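Side-chain contacts in spectinomycin 9-adenylyltransferase (Enterococcus faecalis, PDB 6SXJ), which inactivates the antibiotic spectinomycin by transferring an adenylyl group from ATP to its 9-hydroxyl, releasing diphosphate and so conferring bacterial resistance: residues G36-L41 / L134-R139; Q67-I72 / F106-W111; L126-T131 / R163-D168. All blocks are in the same frame, centred on the assembly; numbering follows the deposited sequence.

Contact 1 (G36-L41 / L134-R139); sequences GVESGL and LYQAKR
Glu38 and Gln136 reach toward each other from two helices of this nucleotidyltransferase fold: the short helix 35-38, which follows strand 27-33, and the longer helix 130-139. Their CA atoms lie 9.3 Å apart, a span that two long polar side chains can bridge at the surface. Glu38 starts out toward the other helix, its CG anti to the carbonyl carbon (chi1 -75°), and the chain stays extended to the carboxylate. Gln136 has CG anti to the backbone N (chi1 180°). It sets off across the line between the helices, and its extended length carries the amide to the glutamate.

The two side chains cross obliquely, and one amide nitrogen does the gripping. Gln136 NE2 donates to Glu38 OE2 over 2.8 Å, with an N-H...O angle of 156°. A weak second bond runs from Gln136 NE2 to Glu38 OE1 at 3.4 Å. Glutamate suits its place by bringing two acceptor oxygens on a long stem, glutamine by offering N-H groups; the glutamine side chain also touches Ile200. Glu38 OE2 lies in the amide plane, yet the donor approaches from above the carboxylate plane. The other oxygen packs closely, with Glu38 OE1 just 3.0 Å from Gln136 CG.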
# COMPACT_ATOMS: atom_id res chain seq x y z
N GLY A 36 -2.17 -4.05 -9.45
CA GLY A 36 -2.45 -5.28 -10.16
C GLY A 36 -3.87 -5.34 -10.70
O GLY A 36 -4.11 -5.95 -11.74
N VAL A 37 -4.82 -4.73 -9.99
CA VAL A 37 -6.21 -4.71 -10.43
C VAL A 37 -6.49 -3.50 -11.29
O VAL A 37 -7.25 -3.58 -12.26
CB VAL A 37 -7.13 -4.75 -9.19
CG1 VAL A 37 -8.59 -4.73 -9.62
CG2 VAL A 37 -6.85 -5.97 -8.33
N GLU A 38 -5.89 -2.35 -10.97
CA GLU A 38 -6.22 -1.12 -11.66
C GLU A 38 -5.46 -0.98 -12.98
O GLU A 38 -5.98 -0.38 -13.92
CB GLU A 38 -5.91 0.09 -10.77
CG GLU A 38 -6.92 0.32 -9.66
CD GLU A 38 -6.43 1.30 -8.61
OE1 GLU A 38 -7.24 1.72 -7.76
OE2 GLU A 38 -5.22 1.65 -8.64
N SER A 39 -4.23 -1.50 -13.04
CA SER A 39 -3.37 -1.33 -14.20
C SER A 39 -3.06 -2.61 -14.94
O SER A 39 -2.68 -2.54 -16.12
CB SER A 39 -2.04 -0.68 -13.78
OG SER A 39 -2.21 0.26 -12.74
N GLY A 40 -3.21 -3.76 -14.32
CA GLY A 40 -2.80 -5.01 -14.94
C GLY A 40 -1.60 -5.60 -14.23
O GLY A 40 -0.79 -4.90 -13.60
N LEU A 41 -1.47 -6.92 -14.33
CA LEU A 41 -0.46 -7.66 -13.55
C LEU A 41 0.86 -7.69 -14.31
O LEU A 41 1.14 -8.62 -15.07
CB LEU A 41 -0.95 -9.06 -13.25
CG LEU A 41 -1.97 -9.26 -12.13
CD1 LEU A 41 -2.45 -10.71 -12.14
CD2 LEU A 41 -1.36 -8.90 -10.80
N LEU A 134 -8.62 2.15 1.44
CA LEU A 134 -10.05 1.90 1.37
C LEU A 134 -10.69 2.74 0.27
O LEU A 134 -11.62 2.28 -0.41
CB LEU A 134 -10.71 2.19 2.72
CG LEU A 134 -10.20 1.37 3.91
CD1 LEU A 134 -10.90 1.78 5.19
CD2 LEU A 134 -10.39 -0.12 3.64
N TYR A 135 -10.22 3.97 0.08
CA TYR A 135 -10.72 4.78 -1.03
C TYR A 135 -10.35 4.14 -2.36
O TYR A 135 -11.19 4.01 -3.26
CB TYR A 135 -10.16 6.19 -0.93
CG TYR A 135 -10.61 7.11 -2.03
CD1 TYR A 135 -11.80 7.83 -1.92
CD2 TYR A 135 -9.86 7.26 -3.19
CE1 TYR A 135 -12.22 8.67 -2.94
CE2 TYR A 135 -10.27 8.10 -4.21
CZ TYR A 135 -11.45 8.80 -4.08
OH TYR A 135 -11.85 9.64 -5.09
N GLN A 136 -9.08 3.74 -2.51
CA GLN A 136 -8.64 3.06 -3.72
C GLN A 136 -9.43 1.77 -3.94
O GLN A 136 -10.03 1.56 -4.99
CB GLN A 136 -7.14 2.78 -3.63
CG GLN A 136 -6.55 2.07 -4.82
CD GLN A 136 -5.02 2.05 -4.78
OE1 GLN A 136 -4.42 2.21 -3.73
NE2 GLN A 136 -4.41 1.88 -5.95
N ALA A 137 -9.42 0.89 -2.93
CA ALA A 137 -10.09 -0.39 -3.06
C ALA A 137 -11.58 -0.22 -3.35
O ALA A 137 -12.14 -0.94 -4.19
CB ALA A 137 -9.89 -1.22 -1.79
N LYS A 138 -12.23 0.72 -2.67
CA LYS A 138 -13.67 0.90 -2.84
C LYS A 138 -14.02 1.26 -4.28
O LYS A 138 -15.09 0.88 -4.76
CB LYS A 138 -14.18 1.98 -1.88
CG LYS A 138 -15.69 2.01 -1.72
CD LYS A 138 -16.11 2.61 -0.38
CE LYS A 138 -17.62 2.79 -0.29
NZ LYS A 138 -18.09 3.99 -1.05
N ARG A 139 -13.13 1.97 -4.98
CA ARG A 139 -13.44 2.38 -6.34
C ARG A 139 -13.14 1.29 -7.35
O ARG A 139 -13.84 1.19 -8.37
CB ARG A 139 -12.65 3.64 -6.70
CG ARG A 139 -13.16 4.91 -6.02
CD ARG A 139 -12.14 6.04 -6.10
NE ARG A 139 -11.93 6.52 -7.47
CZ ARG A 139 -10.81 6.36 -8.16
NH1 ARG A 139 -9.77 5.74 -7.62
NH2 ARG A 139 -10.72 6.82 -9.40

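Contact 2 (Q67-I72 / F106-W111); sequences QKIRPI and FIYGEW
Ile69 lays a methyl group on the ring of Tyr108, where the C-terminal part of helix 59-69 packs on strand 103-108 of the nucleotidyltransferase sheet. The main apolar interaction is a CH-pi contact. Ile69 CG2 sits 3.5 Å from the centroid of the Tyr108 ring and 2° off its normal, so it is about equally far from all six ring carbons. The branch does this because CG2 is anti to the backbone N, while CG1 takes the position beside that N (chi1 -66°). CG1 carries CD1 back along the tyrosine, to 4.2 Å from Tyr108 CB. A beta-branched residue fits here, since one branch covers the ring and the other its stem; Ile69 also touches Ile85 of the neighbouring strand.

Van der Waals contact continues at the phenol tip, where Tyr108 OH lies 3.3 Å from Arg70 CA. The arginine chain itself bends off, and its NH1 bonds to Gln113 OE1.

The polar interactions gather at the hydroxyl. Tyr108 OH donates to Glu110 OE2, which lies at the ring's edge, in its plane; the 2.5 Å separation of Tyr108 OH and Glu110 OE2 is unusually short, and its exact length is doubtful. Ser73 OG is a second hydrogen-bonding partner of Glu110 OE2, while Glu110 OE1 bonds to Gln113 NE2.

Tyrosine thus serves two environments at once: its face gives the isoleucine an apolar surface, and its hydroxyl meets a buried carboxylate. Bonded to Tyr108 OH, Ser73 OG and Gln113 NE2, with Lys75 NZ in a long, weak ion pair, that carboxylate probably has its negative charge stabilised.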
# COMPACT_ATOMS: atom_id res chain seq x y z
N GLN A 67 2.69 -16.70 10.06
CA GLN A 67 3.45 -17.91 9.82
C GLN A 67 3.12 -18.50 8.46
O GLN A 67 4.02 -18.90 7.71
CB GLN A 67 3.16 -18.94 10.91
CG GLN A 67 4.14 -18.95 12.07
CD GLN A 67 3.83 -20.06 13.07
OE1 GLN A 67 3.33 -21.12 12.69
NE2 GLN A 67 4.11 -19.81 14.34
N LYS A 68 1.83 -18.55 8.12
CA LYS A 68 1.41 -19.20 6.88
C LYS A 68 1.61 -18.30 5.67
O LYS A 68 1.83 -18.81 4.56
CB LYS A 68 -0.06 -19.62 7.00
CG LYS A 68 -0.30 -20.82 7.92
CD LYS A 68 0.73 -21.92 7.69
CE LYS A 68 0.62 -23.03 8.71
NZ LYS A 68 -0.35 -24.06 8.27
N ILE A 69 1.58 -16.98 5.84
CA ILE A 69 1.78 -16.13 4.67
C ILE A 69 3.26 -16.00 4.33
O ILE A 69 3.63 -15.87 3.16
CB ILE A 69 1.15 -14.74 4.88
CG1 ILE A 69 -0.37 -14.87 4.98
CG2 ILE A 69 1.54 -13.83 3.73
CD1 ILE A 69 -1.09 -13.54 5.11
N ARG A 70 4.13 -16.05 5.34
CA ARG A 70 5.53 -15.72 5.11
C ARG A 70 6.19 -16.61 4.06
O ARG A 70 6.96 -16.07 3.25
CB ARG A 70 6.29 -15.80 6.44
CG ARG A 70 7.81 -15.86 6.29
CD ARG A 70 8.50 -15.58 7.62
NE ARG A 70 7.86 -16.29 8.72
CZ ARG A 70 7.79 -15.84 9.97
NH1 ARG A 70 8.34 -14.68 10.28
NH2 ARG A 70 7.19 -16.56 10.90
N PRO A 71 5.97 -17.93 4.03
CA PRO A 71 6.70 -18.76 3.06
C PRO A 71 6.32 -18.50 1.62
O PRO A 71 7.10 -18.82 0.71
CB PRO A 71 6.33 -20.20 3.47
CG PRO A 71 5.52 -20.09 4.74
CD PRO A 71 4.97 -18.70 4.79
N ILE A 72 5.14 -17.94 1.36
CA ILE A 72 4.62 -17.81 0.01
C ILE A 72 4.71 -16.38 -0.49
O ILE A 72 4.19 -16.07 -1.57
CB ILE A 72 3.18 -18.33 -0.08
CG1 ILE A 72 2.26 -17.55 0.85
CG2 ILE A 72 3.13 -19.80 0.29
CD1 ILE A 72 0.80 -17.65 0.46
N PHE A 106 -4.98 -5.75 11.53
CA PHE A 106 -3.84 -6.61 11.26
C PHE A 106 -3.24 -6.20 9.93
O PHE A 106 -3.96 -5.77 9.03
CB PHE A 106 -4.26 -8.09 11.24
CG PHE A 106 -3.17 -9.02 10.80
CD1 PHE A 106 -2.25 -9.50 11.72
CD2 PHE A 106 -3.06 -9.44 9.47
CE1 PHE A 106 -1.24 -10.36 11.33
CE2 PHE A 106 -2.06 -10.30 9.08
CZ PHE A 106 -1.14 -10.76 10.01
N ILE A 107 -1.93 -6.35 9.83
CA ILE A 107 -1.23 -6.08 8.58
C ILE A 107 -0.14 -7.12 8.41
O ILE A 107 0.71 -7.29 9.30
CB ILE A 107 -0.62 -4.66 8.56
CG1 ILE A 107 0.30 -4.49 7.35
CG2 ILE A 107 0.14 -4.39 9.86
CD1 ILE A 107 -0.46 -4.38 6.01
N TYR A 108 -0.16 -7.83 7.28
CA TYR A 108 1.00 -8.54 6.79
C TYR A 108 1.71 -7.65 5.78
O TYR A 108 1.08 -7.14 4.85
CB TYR A 108 0.68 -9.88 6.12
CG TYR A 108 1.97 -10.60 5.78
CD1 TYR A 108 2.53 -11.53 6.65
CD2 TYR A 108 2.66 -10.31 4.61
CE1 TYR A 108 3.73 -12.15 6.36
CE2 TYR A 108 3.85 -10.93 4.31
CZ TYR A 108 4.39 -11.84 5.20
OH TYR A 108 5.59 -12.45 4.90
N GLY A 109 3.02 -7.48 5.97
CA GLY A 109 3.84 -6.67 5.09
C GLY A 109 5.31 -7.01 5.27
O GLY A 109 5.75 -7.22 6.41
N GLU A 110 6.07 -7.06 4.18
CA GLU A 110 7.44 -7.53 4.27
C GLU A 110 8.36 -6.53 4.96
O GLU A 110 9.39 -6.93 5.50
CB GLU A 110 7.99 -7.85 2.87
CG GLU A 110 7.41 -9.12 2.26
CD GLU A 110 7.69 -10.35 3.09
OE1 GLU A 110 8.78 -10.43 3.70
OE2 GLU A 110 6.82 -11.24 3.15
N TRP A 111 8.02 -5.23 4.94
CA TRP A 111 8.80 -4.26 5.71
C TRP A 111 8.77 -4.54 7.20
O TRP A 111 9.56 -3.95 7.94
CB TRP A 111 8.28 -2.84 5.46
CG TRP A 111 6.87 -2.61 5.92
CD1 TRP A 111 6.48 -2.10 7.13
CD2 TRP A 111 5.67 -2.87 5.19
NE1 TRP A 111 5.11 -2.04 7.19
CE2 TRP A 111 4.59 -2.50 6.01
CE3 TRP A 111 5.41 -3.37 3.91
CZ2 TRP A 111 3.27 -2.63 5.61
CZ3 TRP A 111 4.09 -3.50 3.51
CH2 TRP A 111 3.04 -3.13 4.35

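Contact 3 (L126-T131 / R163-D168)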
# COMPACT_ATOMS: atom_id res chain seq x y z
N LEU A 126 -4.37 2.71 14.54
CA LEU A 126 -4.96 3.70 13.65
C LEU A 126 -3.96 3.96 12.54
O LEU A 126 -2.76 4.09 12.79
CB LEU A 126 -5.28 4.99 14.41
CG LEU A 126 -6.52 4.95 15.30
CD1 LEU A 126 -7.79 5.15 14.47
CD2 LEU A 126 -6.63 3.67 16.10
N ASN A 127 -4.45 4.00 11.30
CA ASN A 127 -3.57 4.07 10.13
C ASN A 127 -4.19 5.06 9.14
O ASN A 127 -5.08 4.70 8.37
CB ASN A 127 -3.39 2.69 9.49
CG ASN A 127 -2.53 2.74 8.24
OD1 ASN A 127 -2.06 3.80 7.83
ND2 ASN A 127 -2.33 1.58 7.62
N SER A 128 -3.68 6.29 9.16
CA SER A 128 -4.19 7.30 8.24
C SER A 128 -4.04 6.86 6.79
O SER A 128 -4.86 7.23 5.94
CB SER A 128 -3.47 8.62 8.47
OG SER A 128 -3.35 9.34 7.25
N ASP A 129 -3.01 6.06 6.48
CA ASP A 129 -2.80 5.64 5.10
C ASP A 129 -3.90 4.69 4.64
O ASP A 129 -4.20 4.62 3.44
CB ASP A 129 -1.44 4.97 4.96
CG ASP A 129 -0.31 5.96 4.80
OD1 ASP A 129 -0.55 7.03 4.21
OD2 ASP A 129 0.81 5.68 5.28
N LEU A 130 -4.51 3.95 5.57
CA LEU A 130 -5.58 3.03 5.21
C LEU A 130 -6.78 3.77 4.62
O LEU A 130 -7.57 3.17 3.88
CB LEU A 130 -6.00 2.23 6.44
CG LEU A 130 -7.16 1.25 6.26
CD1 LEU A 130 -6.83 0.15 5.26
CD2 LEU A 130 -7.52 0.66 7.61
N THR A 131 -6.93 5.06 4.92
CA THR A 131 -8.01 5.81 4.30
C THR A 131 -7.82 5.92 2.79
O THR A 131 -8.80 5.95 2.04
CB THR A 131 -8.11 7.21 4.92
OG1 THR A 131 -8.63 7.10 6.25
CG2 THR A 131 -9.03 8.10 4.09
N ARG A 163 -7.75 13.62 1.41
CA ARG A 163 -6.81 14.73 1.39
C ARG A 163 -6.06 14.85 2.71
O ARG A 163 -4.83 14.97 2.75
CB ARG A 163 -7.58 16.00 1.08
CG ARG A 163 -8.23 16.05 -0.31
CD ARG A 163 -8.32 17.51 -0.80
NE ARG A 163 -8.64 17.55 -2.22
CZ ARG A 163 -9.32 18.52 -2.80
NH1 ARG A 163 -9.76 19.53 -2.06
NH2 ARG A 163 -9.60 18.46 -4.09
N ARG A 164 -6.80 14.93 3.80
CA ARG A 164 -6.12 14.93 5.08
C ARG A 164 -5.13 13.79 5.18
O ARG A 164 -4.11 13.92 5.87
CB ARG A 164 -7.14 14.80 6.19
CG ARG A 164 -6.57 14.93 7.61
CD ARG A 164 -7.50 15.73 8.57
NE ARG A 164 -8.86 15.20 8.57
CZ ARG A 164 -9.37 14.51 9.57
NH1 ARG A 164 -8.65 14.29 10.66
NH2 ARG A 164 -10.61 14.04 9.48
N ALA A 165 -5.45 12.63 4.59
CA ALA A 165 -4.56 11.47 4.65
C ALA A 165 -3.26 11.73 3.90
O ALA A 165 -2.17 11.51 4.43
CB ALA A 165 -5.29 10.25 4.08
N ILE A 166 -3.37 12.20 2.65
CA ILE A 166 -2.17 12.41 1.84
C ILE A 166 -1.26 13.45 2.48
O ILE A 166 -0.04 13.27 2.55
CB ILE A 166 -2.56 12.81 0.41
CG1 ILE A 166 -3.07 11.59 -0.37
CG2 ILE A 166 -1.38 13.47 -0.30
CD1 ILE A 166 -3.63 11.92 -1.72
N MET A 167 -1.83 14.56 2.96
CA MET A 167 -1.00 15.63 3.50
C MET A 167 -0.27 15.18 4.76
O MET A 167 0.91 15.47 4.95
CB MET A 167 -1.86 16.85 3.81
CG MET A 167 -2.71 17.36 2.67
SD MET A 167 -1.88 17.38 1.07
CE MET A 167 -0.58 18.56 1.34
N ASP A 168 -0.97 14.47 5.64
CA ASP A 168 -0.32 14.03 6.87
C ASP A 168 0.82 13.06 6.58
O ASP A 168 1.86 13.10 7.24
CB ASP A 168 -1.36 13.39 7.80
CG ASP A 168 -2.20 14.41 8.54
OD1 ASP A 168 -1.99 15.62 8.33
OD2 ASP A 168 -3.09 14.01 9.33
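Ser128 meets Ala165 where the turn leading into helix 130-139 presses against helix 159-173, their CA atoms only 5.5 Å apart. Serine's short side chain allows this closeness. From its CA, the serine sends CB toward the opposing helix. OG is rotated well away from a staggered position (chi1 148°), and this brings it over the backbone of the alanine. There Ser128 OG stands 3.6 Å from Ala165 CA, 3.7 Å from Ala165 O and 3.8 Å from Ala165 CB. The hydroxyl makes no hydrogen bond across the interface, so the fit here is one of shape.

Alanine's single methyl group suits so close an approach: Ala165 CB lies 3.6 Å from Ser128 O and 4.2 Å from Thr131 CB. The threonine likewise has a small branched side chain, and its OG1 is bonded to His100 ND1.

Asn127 OD1 accepts weakly from Asp129 N at 2.8 Å, an Asx turn that caps the lead-in to the helix. Asparagine suits that place because its short amide can reach back to a nearby backbone N-H. The arrangement is thus an Asx-capped helix start, packed on helix 159-173 in the C-terminal domain of the aminoglycoside adenylyltransferase family.

In the fold
Along the chain, contact 2 is nested inside the loop closed by contact 1 and is complete before contact 3 opens, whereas contacts 1 and 3 cross along the chain, their segments alternating. The latter two share helix 130-139: contact 3 lies at its start and contact 1 toward its end, with centres about 17 Å apart. Contact 2 stands about 20 Å from contact 1 and 23 Å from contact 3, centre to centre, within the nucleotidyltransferase domain. There it joins helix 59-69 to strand 103-108, which is next to strand 125-126 in the mixed sheet. Helix 130-139 thus connects the nucleotidyltransferase region at contact 1 with the C-terminal helical domain at contact 3.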